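Local coordinates for enoyl-acyl carrier protein reductase (Uncultured bacterium, PDB 6KIA) that probably catalyses the NADH-dependent reduction of enoyl-acyl carrier protein in fatty acid synthesis, and is linked to triclosan resistance, at residues Thr284-Pro289 and Phe411-Asn416; Arg31-Gly36 and Ser237-His242. All coordinates share one frame; numbering follows the deposited sequence.

Contact 1 (Thr284-Pro289 and Phe411-Asn416). With NAI (1,4-dihydronicotinamide adenine dinucleotide), chain D.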
# COMPACT_ATOMS: atom_id res chain seq x y z
N THR A 284 -2.73 -6.49 -12.68
CA THR A 284 -2.82 -5.05 -12.71
C THR A 284 -2.39 -4.46 -11.36
O THR A 284 -2.89 -4.86 -10.30
CB THR A 284 -4.26 -4.58 -13.06
OG1 THR A 284 -4.64 -5.10 -14.35
CG2 THR A 284 -4.36 -3.05 -13.07
N VAL A 285 -1.47 -3.51 -11.42
CA VAL A 285 -1.13 -2.69 -10.26
C VAL A 285 -2.00 -1.46 -10.27
O VAL A 285 -2.05 -0.73 -11.26
CB VAL A 285 0.35 -2.25 -10.26
CG1 VAL A 285 0.61 -1.25 -9.13
CG2 VAL A 285 1.27 -3.47 -10.15
N TYR A 286 -2.70 -1.23 -9.17
CA TYR A 286 -3.53 -0.04 -9.04
C TYR A 286 -2.79 0.95 -8.19
O TYR A 286 -2.64 0.73 -6.99
CB TYR A 286 -4.90 -0.38 -8.45
CG TYR A 286 -5.75 -1.25 -9.36
CD1 TYR A 286 -5.66 -2.64 -9.31
CD2 TYR A 286 -6.59 -0.67 -10.29
CE1 TYR A 286 -6.43 -3.42 -10.16
CE2 TYR A 286 -7.36 -1.45 -11.14
CZ TYR A 286 -7.28 -2.80 -11.07
OH TYR A 286 -8.07 -3.54 -11.94
N ASN A 287 -2.31 2.03 -8.81
CA ASN A 287 -1.60 3.08 -8.07
C ASN A 287 -2.61 3.98 -7.37
O ASN A 287 -3.33 4.77 -8.01
CB ASN A 287 -0.68 3.86 -8.99
CG ASN A 287 0.61 3.12 -9.29
OD1 ASN A 287 1.17 2.44 -8.40
ND2 ASN A 287 1.07 3.20 -10.54
N CYS A 288 -2.70 3.80 -6.06
CA CYS A 288 -3.78 4.41 -5.26
C CYS A 288 -3.34 5.64 -4.49
O CYS A 288 -2.15 5.85 -4.29
CB CYS A 288 -4.33 3.36 -4.28
SG CYS A 288 -5.23 1.99 -5.11
N PRO A 289 -4.30 6.45 -4.02
CA PRO A 289 -3.91 7.68 -3.29
C PRO A 289 -3.24 7.50 -1.94
O PRO A 289 -3.35 6.46 -1.29
CB PRO A 289 -5.25 8.39 -3.07
CG PRO A 289 -6.13 7.89 -4.13
CD PRO A 289 -5.75 6.43 -4.28
N PHE A 411 -12.36 -3.74 -7.91
CA PHE A 411 -13.13 -4.98 -8.09
C PHE A 411 -13.73 -5.04 -9.48
O PHE A 411 -13.65 -6.08 -10.16
CB PHE A 411 -14.23 -5.09 -7.02
CG PHE A 411 -14.96 -6.41 -7.06
CD1 PHE A 411 -14.33 -7.58 -6.67
CD2 PHE A 411 -16.27 -6.47 -7.52
CE1 PHE A 411 -15.01 -8.82 -6.74
CE2 PHE A 411 -16.95 -7.69 -7.59
CZ PHE A 411 -16.32 -8.86 -7.19
N HIS A 412 -14.32 -3.93 -9.95
CA HIS A 412 -14.95 -3.94 -11.26
C HIS A 412 -13.94 -3.82 -12.41
O HIS A 412 -14.10 -4.48 -13.44
CB HIS A 412 -16.03 -2.85 -11.35
CG HIS A 412 -17.24 -3.13 -10.52
ND1 HIS A 412 -18.01 -4.27 -10.70
CD2 HIS A 412 -17.84 -2.42 -9.54
CE1 HIS A 412 -19.03 -4.24 -9.85
NE2 HIS A 412 -18.94 -3.13 -9.14
N GLU A 413 -12.90 -2.99 -12.26
CA GLU A 413 -11.91 -2.91 -13.30
C GLU A 413 -11.24 -4.27 -13.51
O GLU A 413 -10.88 -4.63 -14.64
CB GLU A 413 -10.86 -1.85 -12.97
CG GLU A 413 -9.86 -1.56 -14.10
CD GLU A 413 -10.53 -0.96 -15.34
OE1 GLU A 413 -11.68 -0.46 -15.26
OE2 GLU A 413 -9.89 -0.97 -16.40
N SER A 414 -11.05 -5.03 -12.44
CA SER A 414 -10.40 -6.33 -12.61
C SER A 414 -11.23 -7.33 -13.40
O SER A 414 -10.69 -8.28 -13.93
CB SER A 414 -10.00 -6.94 -11.28
OG SER A 414 -9.03 -6.13 -10.61
N SER A 415 -12.54 -7.12 -13.52
CA SER A 415 -13.27 -8.02 -14.40
C SER A 415 -12.84 -7.84 -15.85
O SER A 415 -12.84 -8.79 -16.62
CB SER A 415 -14.79 -7.85 -14.28
OG SER A 415 -15.28 -8.47 -13.10
N ASN A 416 -12.49 -6.62 -16.22
CA ASN A 416 -12.02 -6.33 -17.58
C ASN A 416 -11.00 -5.20 -17.60
O ASN A 416 -11.33 -4.07 -17.95
CB ASN A 416 -13.20 -5.96 -18.48
CG ASN A 416 -12.79 -5.78 -19.93
OD1 ASN A 416 -11.86 -6.42 -20.41
ND2 ASN A 416 -13.49 -4.89 -20.64
PA NAI D . -1.50 -2.31 6.02
O1A NAI D . -2.92 -2.54 6.43
O2A NAI D . -0.46 -2.23 7.13
O5B NAI D . -1.13 -3.43 4.95
C5B NAI D . 0.21 -3.89 4.85
C4B NAI D . 0.06 -5.25 4.11
O4B NAI D . 1.52 -5.73 3.86
C3B NAI D . -0.52 -6.15 4.82
O3B NAI D . -1.43 -7.00 4.00
C2B NAI D . 0.71 -7.06 5.44
O2B NAI D . 0.18 -8.37 5.88
C1B NAI D . 1.55 -7.13 4.47
N9A NAI D . 2.94 -7.22 4.97
C8A NAI D . 3.76 -6.40 5.64
N7A NAI D . 4.92 -7.03 5.83
C5A NAI D . 4.83 -8.25 5.25
C6A NAI D . 5.78 -9.25 5.20
N6A NAI D . 7.13 -9.36 5.69
N1A NAI D . 5.46 -10.40 4.58
C2A NAI D . 4.22 -10.57 4.03
N3A NAI D . 3.27 -9.56 4.08
C4A NAI D . 3.60 -8.39 4.71
O3 NAI D . -1.35 -0.88 5.19
PN NAI D . -1.81 -0.52 3.69
O1N NAI D . -3.28 -0.76 3.52
O2N NAI D . -1.40 0.94 3.55
O5D NAI D . -0.97 -1.44 2.70
C5D NAI D . -1.60 -2.28 1.74
C4D NAI D . -1.02 -1.93 0.35
O4D NAI D . -1.44 -0.73 0.01
C3D NAI D . 0.50 -1.84 0.41
O3D NAI D . 1.11 -2.53 -0.62
C2D NAI D . 0.72 -0.32 0.21
O2D NAI D . 2.10 -0.08 -0.25
C1D NAI D . -0.21 0.02 -0.65
N1N NAI D . -0.49 1.45 -0.67
C2N NAI D . -0.61 2.20 0.48
C3N NAI D . -0.82 3.58 0.40
C7N NAI D . -1.00 4.43 1.66
O7N NAI D . -0.86 5.65 1.62
N7N NAI D . -1.32 3.78 2.88
C4N NAI D . -0.94 4.23 -0.82
C5N NAI D . -0.87 3.45 -1.99
C6N NAI D . -0.64 2.08 -1.90

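Contact 2 (Arg31-Gly36 and Ser237-His242). With NAI (1,4-dihydronicotinamide adenine dinucleotide), chain D.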
# COMPACT_ATOMS: atom_id res chain seq x y z
N ARG A 31 -8.21 -0.24 8.86
CA ARG A 31 -7.76 0.92 8.05
C ARG A 31 -7.01 0.49 6.79
O ARG A 31 -6.69 1.33 5.94
CB ARG A 31 -6.90 1.87 8.90
CG ARG A 31 -7.56 2.26 10.21
CD ARG A 31 -6.56 2.83 11.19
NE ARG A 31 -5.98 4.10 10.78
CZ ARG A 31 -4.68 4.39 10.85
NH1 ARG A 31 -4.27 5.58 10.48
NH2 ARG A 31 -3.81 3.49 11.28
N GLY A 32 -6.74 -0.80 6.64
CA GLY A 32 -6.01 -1.25 5.47
C GLY A 32 -6.76 -1.06 4.15
O GLY A 32 -7.98 -1.23 4.11
N TYR A 33 -6.03 -0.73 3.08
CA TYR A 33 -6.66 -0.56 1.77
C TYR A 33 -7.54 -1.73 1.38
O TYR A 33 -8.61 -1.55 0.80
CB TYR A 33 -5.63 -0.37 0.63
CG TYR A 33 -5.55 1.04 0.10
CD1 TYR A 33 -6.62 1.57 -0.58
CD2 TYR A 33 -4.37 1.78 0.16
CE1 TYR A 33 -6.60 2.84 -1.09
CE2 TYR A 33 -4.32 3.06 -0.37
CZ TYR A 33 -5.45 3.59 -0.98
OH TYR A 33 -5.48 4.85 -1.53
N ALA A 34 -7.05 -2.94 1.67
CA ALA A 34 -7.72 -4.16 1.21
C ALA A 34 -9.16 -4.27 1.70
O ALA A 34 -9.97 -4.98 1.08
CB ALA A 34 -6.93 -5.41 1.68
N ASN A 35 -9.48 -3.59 2.80
CA ASN A 35 -10.87 -3.58 3.30
C ASN A 35 -11.86 -3.21 2.20
O ASN A 35 -12.92 -3.82 2.11
CB ASN A 35 -11.04 -2.64 4.49
CG ASN A 35 -10.47 -3.22 5.75
OD1 ASN A 35 -11.04 -4.14 6.35
ND2 ASN A 35 -9.30 -2.73 6.13
N GLY A 36 -11.54 -2.20 1.39
CA GLY A 36 -12.46 -1.81 0.33
C GLY A 36 -12.75 -2.96 -0.64
O GLY A 36 -13.89 -3.22 -1.06
N SER A 237 -4.41 -8.53 -8.70
CA SER A 237 -4.36 -7.09 -8.45
C SER A 237 -3.28 -6.84 -7.41
O SER A 237 -2.93 -7.74 -6.64
CB SER A 237 -5.72 -6.58 -7.95
OG SER A 237 -6.00 -7.11 -6.66
N ALA A 238 -2.72 -5.63 -7.41
CA ALA A 238 -1.79 -5.21 -6.38
C ALA A 238 -2.07 -3.75 -6.09
O ALA A 238 -2.55 -3.01 -6.95
CB ALA A 238 -0.33 -5.41 -6.80
N TYR A 239 -1.76 -3.33 -4.87
CA TYR A 239 -1.88 -1.93 -4.49
C TYR A 239 -0.53 -1.26 -4.71
O TYR A 239 0.45 -1.63 -4.08
CB TYR A 239 -2.31 -1.78 -3.03
CG TYR A 239 -3.75 -2.16 -2.76
CD1 TYR A 239 -4.77 -1.21 -2.87
CD2 TYR A 239 -4.09 -3.46 -2.40
CE1 TYR A 239 -6.09 -1.55 -2.64
CE2 TYR A 239 -5.42 -3.81 -2.17
CZ TYR A 239 -6.39 -2.86 -2.28
OH TYR A 239 -7.71 -3.19 -2.05
N GLY A 240 -0.49 -0.29 -5.62
CA GLY A 240 0.75 0.40 -5.88
C GLY A 240 0.68 1.78 -5.27
O GLY A 240 -0.40 2.27 -4.98
N TYR A 241 1.85 2.39 -5.06
CA TYR A 241 1.88 3.84 -4.85
C TYR A 241 2.91 4.43 -5.80
O TYR A 241 4.04 3.93 -5.86
CB TYR A 241 2.23 4.23 -3.41
CG TYR A 241 2.26 5.74 -3.27
CD1 TYR A 241 1.08 6.48 -3.36
CD2 TYR A 241 3.46 6.43 -3.09
CE1 TYR A 241 1.09 7.85 -3.28
CE2 TYR A 241 3.48 7.81 -3.00
CZ TYR A 241 2.30 8.52 -3.08
OH TYR A 241 2.29 9.90 -2.99
N HIS A 242 2.51 5.44 -6.57
CA HIS A 242 3.42 6.07 -7.52
C HIS A 242 2.97 7.51 -7.73
O HIS A 242 2.87 8.00 -8.86
CB HIS A 242 3.44 5.30 -8.85
CG HIS A 242 4.64 5.59 -9.70
ND1 HIS A 242 5.08 4.73 -10.69
CD2 HIS A 242 5.48 6.65 -9.72
CE1 HIS A 242 6.16 5.24 -11.26
NE2 HIS A 242 6.42 6.41 -10.70
PA NAI D . -1.50 -2.31 6.02
O1A NAI D . -2.92 -2.54 6.43
O2A NAI D . -0.46 -2.23 7.13
O5B NAI D . -1.13 -3.43 4.95
C5B NAI D . 0.21 -3.89 4.85
C4B NAI D . 0.06 -5.25 4.11
O4B NAI D . 1.52 -5.73 3.86
C3B NAI D . -0.52 -6.15 4.82
O3B NAI D . -1.43 -7.00 4.00
C2B NAI D . 0.71 -7.06 5.44
O2B NAI D . 0.18 -8.37 5.88
C1B NAI D . 1.55 -7.13 4.47
N9A NAI D . 2.94 -7.22 4.97
C8A NAI D . 3.76 -6.40 5.64
N7A NAI D . 4.92 -7.03 5.83
C5A NAI D . 4.83 -8.25 5.25
C6A NAI D . 5.78 -9.25 5.20
N6A NAI D . 7.13 -9.36 5.69
N1A NAI D . 5.46 -10.40 4.58
C2A NAI D . 4.22 -10.57 4.03
N3A NAI D . 3.27 -9.56 4.08
C4A NAI D . 3.60 -8.39 4.71
O3 NAI D . -1.35 -0.88 5.19
PN NAI D . -1.81 -0.52 3.69
O1N NAI D . -3.28 -0.76 3.52
O2N NAI D . -1.40 0.94 3.55
O5D NAI D . -0.97 -1.44 2.70
C5D NAI D . -1.60 -2.28 1.74
C4D NAI D . -1.02 -1.93 0.35
O4D NAI D . -1.44 -0.73 0.01
C3D NAI D . 0.50 -1.84 0.41
O3D NAI D . 1.11 -2.53 -0.62
C2D NAI D . 0.72 -0.32 0.21
O2D NAI D . 2.10 -0.08 -0.25
C1D NAI D . -0.21 0.02 -0.65
N1N NAI D . -0.49 1.45 -0.67
C2N NAI D . -0.61 2.20 0.48
C3N NAI D . -0.82 3.58 0.40
C7N NAI D . -1.00 4.43 1.66
O7N NAI D . -0.86 5.65 1.62
N7N NAI D . -1.32 3.78 2.88
C4N NAI D . -0.94 4.23 -0.82
C5N NAI D . -0.87 3.45 -1.99
C6N NAI D . -0.64 2.08 -1.90
O HOH W 1 -9.69 -0.77 -1.68

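Contact 1 (Thr284-Pro289 and Phe411-Asn416)
Tyr286 OH lies 3.1 Å from Ser414 OG, and further groups of the same turn close round it. Glu413 CB stands 3.4 Å from Tyr286 OH. Ser414 N is at a similar distance, but its angle is poor for a hydrogen bond. Ser414 OG is itself hydrogen-bonded to Met410 O, one turn back in the helix. The Tyr286 ring extends from strand 283-287 with CG anti to the carbonyl carbon (chi1 -66°), and this carries its hydroxyl to Glu413 and Ser414. Glu413 meets the ring at its edge, where Glu413 CG comes within 3.9 Å of Tyr286 CE2. The Glu413 chain then bends at chi2 (64°), and Glu413 OE2 is hydrogen-bonded to Ala418 N. Thr284 CG2 sits over one face of the ring, near its rim, 3.5 Å above the plane. All three touching residues are buried. Of the two segments, only the end of 284-289 reaches the cofactor: Pro289 O is 3.3 Å from NAI C4N of the nicotinamide. Glu413 to Asn416 form a type I turn as the chain leaves the helix for strand 421-423, which pairs in parallel with 283-287. This is helix-on-sheet packing in a Rossmann-like alpha/beta fold.

Contact 2 (Arg31-Gly36 and Ser237-His242)
Tyr239 and Tyr33 bury most of the surface here, with Ala34 third, where a Rossmann-like sheet meets the loop that leads into helix 34-43. Tyr239 stands on strand 234-240, and its side chain reaches across to that loop. Tyr33 CB lies over one face of the Tyr239 ring, 3.8 Å from its centroid and 25° off the normal, a CH-pi contact displaced toward the rim. The two rings are near parallel, with planes 27° apart, but slid so far that they barely overlap. The edge of the Tyr33 ring is turned to the nicotinamide, with Tyr33 CE2 3.6 Å from NAI C4N. Its hydroxyl is hydrogen-bonded to Pro289 O, which fixes the far end of the ring.

Ala34 meets the far end of Tyr239: Ala34 CA is 3.4 Å from Tyr239 OH. The other end of Tyr239 faces the cofactor, and Tyr239 CB lies 3.3 Å from the ribose oxygen NAI O4D. The loop backbone bonds the phosphate on the nicotinamide side. Tyr33 N donates a nearly straight bond to NAI O1N (2.8 Å, 166° at the hydrogen). Gly32 packs close by, and its carbonyl oxygen accepts from both Asn35 N and Asn35 ND2. Tyr241 continues the pocket wall beside the nicotinamide. A water bridges the two tyrosines: it donates to Tyr33 O at 2.8 Å and is hydrogen-bonded to Tyr239 OH at 3.1 Å.

How the contacts relate
The centres of contacts 1 and 2 are about 10 Å apart, and each has one strand in the same mixed sheet. Strand 283-287 of contact 1 runs parallel to strand 234-240 of contact 2 as its neighbour. Tyr286 O and Gly240 N, 2.7 Å apart, probably form one of the hydrogen bonds that join these strands. Along the chain the contacts come in series: 31-36 and 237-242 precede 284-289 and 411-416. Helix 394-413 supplies the last of these segments, and Val402, Leu403 and Thr406 earlier in it also touch Tyr33. Both contacts reach the NADH: the strand ends and the loop of 31-36 line the nicotinamide end of its pocket, and the helix packs behind Tyr33.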